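PDB 1T3Q: quinoline 2-oxidoreductase medium subunit, which binds FAD as the medium subunit of the molybdenum hydroxylase quinoline 2-oxidoreductase and probably passes electrons through it. Local coordinates for residues C[116-121]-C[156-161]. Numbering follows the deposited sequence.
Sequences AHADAG and YFTDLE. With FAD (flavin-adenine dinucleotide), chain R.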
# COMPACT_ATOMS: atom_id res chain seq x y z
N ALA C 116 46.08 -18.29 -2.59
CA ALA C 116 45.53 -19.30 -1.70
C ALA C 116 44.34 -20.01 -2.34
O ALA C 116 44.16 -21.22 -2.17
CB ALA C 116 45.13 -18.68 -0.39
N HIS C 117 43.51 -19.26 -3.07
CA HIS C 117 42.35 -19.86 -3.73
C HIS C 117 42.86 -20.87 -4.74
O HIS C 117 42.29 -21.95 -4.91
CB HIS C 117 41.50 -18.79 -4.43
CG HIS C 117 40.26 -19.32 -5.06
ND1 HIS C 117 39.33 -20.07 -4.36
CD2 HIS C 117 39.78 -19.23 -6.32
CE1 HIS C 117 38.34 -20.41 -5.17
NE2 HIS C 117 38.59 -19.91 -6.36
N ALA C 118 43.96 -20.51 -5.40
CA ALA C 118 44.63 -21.36 -6.37
C ALA C 118 43.81 -21.89 -7.54
O ALA C 118 43.87 -23.08 -7.88
CB ALA C 118 45.29 -22.53 -5.65
N ASP C 119 43.03 -21.02 -8.17
CA ASP C 119 42.26 -21.46 -9.33
C ASP C 119 43.31 -21.72 -10.41
O ASP C 119 44.18 -20.89 -10.65
CB ASP C 119 41.30 -20.37 -9.79
CG ASP C 119 40.36 -20.84 -10.89
OD1 ASP C 119 40.86 -21.45 -11.86
OD2 ASP C 119 39.14 -20.60 -10.79
N ALA C 120 43.25 -22.89 -11.05
CA ALA C 120 44.21 -23.23 -12.09
C ALA C 120 44.07 -22.30 -13.29
O ALA C 120 44.93 -22.28 -14.17
CB ALA C 120 44.02 -24.67 -12.54
N GLY C 121 43.00 -21.52 -13.32
CA GLY C 121 42.78 -20.60 -14.42
C GLY C 121 43.13 -19.17 -14.07
O GLY C 121 43.01 -18.28 -14.90
N TYR C 156 42.85 -25.52 -7.01
CA TYR C 156 42.39 -25.40 -5.63
C TYR C 156 43.24 -26.27 -4.71
O TYR C 156 42.76 -26.82 -3.73
CB TYR C 156 40.92 -25.83 -5.49
CG TYR C 156 39.96 -25.08 -6.38
CD1 TYR C 156 40.10 -23.71 -6.61
CD2 TYR C 156 38.89 -25.74 -6.99
CE1 TYR C 156 39.20 -23.02 -7.42
CE2 TYR C 156 37.99 -25.07 -7.80
CZ TYR C 156 38.15 -23.71 -8.01
OH TYR C 156 37.27 -23.04 -8.83
N PHE C 157 44.53 -26.37 -5.04
CA PHE C 157 45.45 -27.19 -4.27
C PHE C 157 46.77 -26.46 -4.05
O PHE C 157 47.52 -26.22 -4.99
CB PHE C 157 45.70 -28.50 -5.04
CG PHE C 157 46.48 -29.53 -4.27
CD1 PHE C 157 47.04 -30.62 -4.93
CD2 PHE C 157 46.63 -29.43 -2.89
CE1 PHE C 157 47.74 -31.60 -4.23
CE2 PHE C 157 47.32 -30.41 -2.18
CZ PHE C 157 47.88 -31.50 -2.85
N THR C 158 47.05 -26.10 -2.80
CA THR C 158 48.29 -25.41 -2.48
C THR C 158 49.08 -26.13 -1.38
O THR C 158 48.59 -27.09 -0.78
CB THR C 158 48.04 -23.97 -1.99
OG1 THR C 158 47.45 -24.00 -0.69
CG2 THR C 158 47.11 -23.24 -2.95
N ASP C 159 50.29 -25.65 -1.13
CA ASP C 159 51.17 -26.22 -0.11
C ASP C 159 50.76 -25.76 1.28
O ASP C 159 51.33 -26.19 2.28
CB ASP C 159 52.62 -25.79 -0.38
CG ASP C 159 53.61 -26.49 0.53
OD1 ASP C 159 54.52 -25.81 1.05
OD2 ASP C 159 53.47 -27.72 0.71
N LEU C 160 49.77 -24.89 1.33
CA LEU C 160 49.26 -24.34 2.58
C LEU C 160 48.70 -25.44 3.49
O LEU C 160 47.88 -26.25 3.06
CB LEU C 160 48.16 -23.32 2.26
CG LEU C 160 48.17 -21.93 2.89
CD1 LEU C 160 49.57 -21.36 2.96
CD2 LEU C 160 47.26 -21.04 2.06
N GLU C 161 49.15 -25.47 4.74
CA GLU C 161 48.66 -26.47 5.68
C GLU C 161 47.61 -25.84 6.58
O GLU C 161 47.45 -24.62 6.62
CB GLU C 161 49.82 -27.02 6.52
CG GLU C 161 50.84 -27.82 5.71
CD GLU C 161 50.24 -29.08 5.11
PA FAD R . 39.12 -14.49 -0.63
O1A FAD R . 38.00 -14.80 -1.56
O2A FAD R . 38.85 -13.95 0.56
O5B FAD R . 39.55 -15.92 -0.36
C5B FAD R . 40.37 -16.76 -1.24
C4B FAD R . 40.71 -18.12 -0.49
O4B FAD R . 42.07 -17.96 0.06
C3B FAD R . 39.84 -18.59 0.72
O3B FAD R . 39.77 -19.98 0.81
C2B FAD R . 40.57 -17.91 1.92
O2B FAD R . 40.38 -18.60 3.13
C1B FAD R . 42.01 -18.05 1.52
N9A FAD R . 42.89 -16.96 1.95
C8A FAD R . 42.78 -15.63 1.63
N7A FAD R . 43.85 -14.92 1.98
C5A FAD R . 44.69 -15.83 2.59
C6A FAD R . 46.05 -15.69 3.19
N6A FAD R . 46.72 -14.57 3.28
N1A FAD R . 46.59 -16.87 3.69
C2A FAD R . 45.92 -18.08 3.63
N3A FAD R . 44.68 -18.29 3.11
C4A FAD R . 44.07 -17.13 2.65
N1 FAD R . 40.73 -14.11 -10.63
C2 FAD R . 41.64 -14.21 -11.61
O2 FAD R . 42.71 -14.74 -11.44
N3 FAD R . 41.31 -13.88 -12.97
C4 FAD R . 40.02 -13.52 -13.35
O4 FAD R . 39.80 -13.29 -14.52
C4X FAD R . 39.00 -13.48 -12.30
N5 FAD R . 37.70 -13.13 -12.60
C5X FAD R . 36.80 -13.01 -11.57
C6 FAD R . 35.45 -12.65 -11.90
C7 FAD R . 34.47 -12.50 -10.92
C7M FAD R . 33.06 -12.15 -11.33
C8 FAD R . 34.83 -12.68 -9.49
C8M FAD R . 33.82 -12.52 -8.38
C9 FAD R . 36.16 -13.01 -9.14
C9A FAD R . 37.15 -13.19 -10.16
N10 FAD R . 38.54 -13.55 -9.89
C10 FAD R . 39.44 -13.74 -10.91
C1' FAD R . 38.91 -13.91 -8.50
C2' FAD R . 39.70 -12.78 -7.77
O2' FAD R . 41.03 -12.71 -8.28
C3' FAD R . 39.67 -13.15 -6.28
O3' FAD R . 39.77 -11.91 -5.56
C4' FAD R . 40.84 -14.08 -5.86
O4' FAD R . 40.81 -15.31 -6.58
C5' FAD R . 40.65 -14.37 -4.39
O5' FAD R . 41.30 -13.23 -3.55
P FAD R . 40.53 -12.65 -2.39
O1P FAD R . 41.47 -11.62 -1.77
O2P FAD R . 39.25 -12.22 -2.73
O3P FAD R . 40.35 -13.73 -1.41
O HOH W 1 44.94 -22.96 -0.32
O HOH W 2 37.42 -20.23 -8.77
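Tyr156 sets the CD1-CE1 edge of its ring over the rim of one face of the His117 imidazole, CE1 coming to 3.3 Å from NE2 with the two planes oblique at 50°. This pair joins the C-terminal end of helix 111-117 to the tight turn that leads into strand 157-158, within the FAD-binding domain of the molybdopterin dehydrogenase family. With CG anti to the backbone N (chi1 -177°), the His117 ring runs alongside Tyr156, and both side chains point the same way. Their ends converge on one water, which His117 NE2 meets in the ring plane at 2.7 Å and Tyr156 OH also holds; the water donates to Asp119 OD2, bridging three side chains. Replacing His117 with an alanine would probably leave this water with one partner fewer and the CD1-CE1 edge of Tyr156 without the imidazole it packs on. Behind the rings, Ala118 leaves the helix with positive phi, and its O accepts a fairly straight bond from Tyr156 N (2.8 Å, 163°). The His117 carbonyl O faces the edge of the tyrosine ring near CD1. Farther along, the Ala118 methyl presses tightly on Thr158 CG2 at 3.3 Å. Ala116 CB and Leu160 CD2, 4.0 Å apart, both reach the adenosine part of FAD: the alanine methyl touches ribose O4B, while the leucine branch packs against adenine C2A. Thr158 OG1 closes an ST turn by accepting from Leu160 N, and a second water, 2.7 Å from this hydroxyl, donates to Ala116 O.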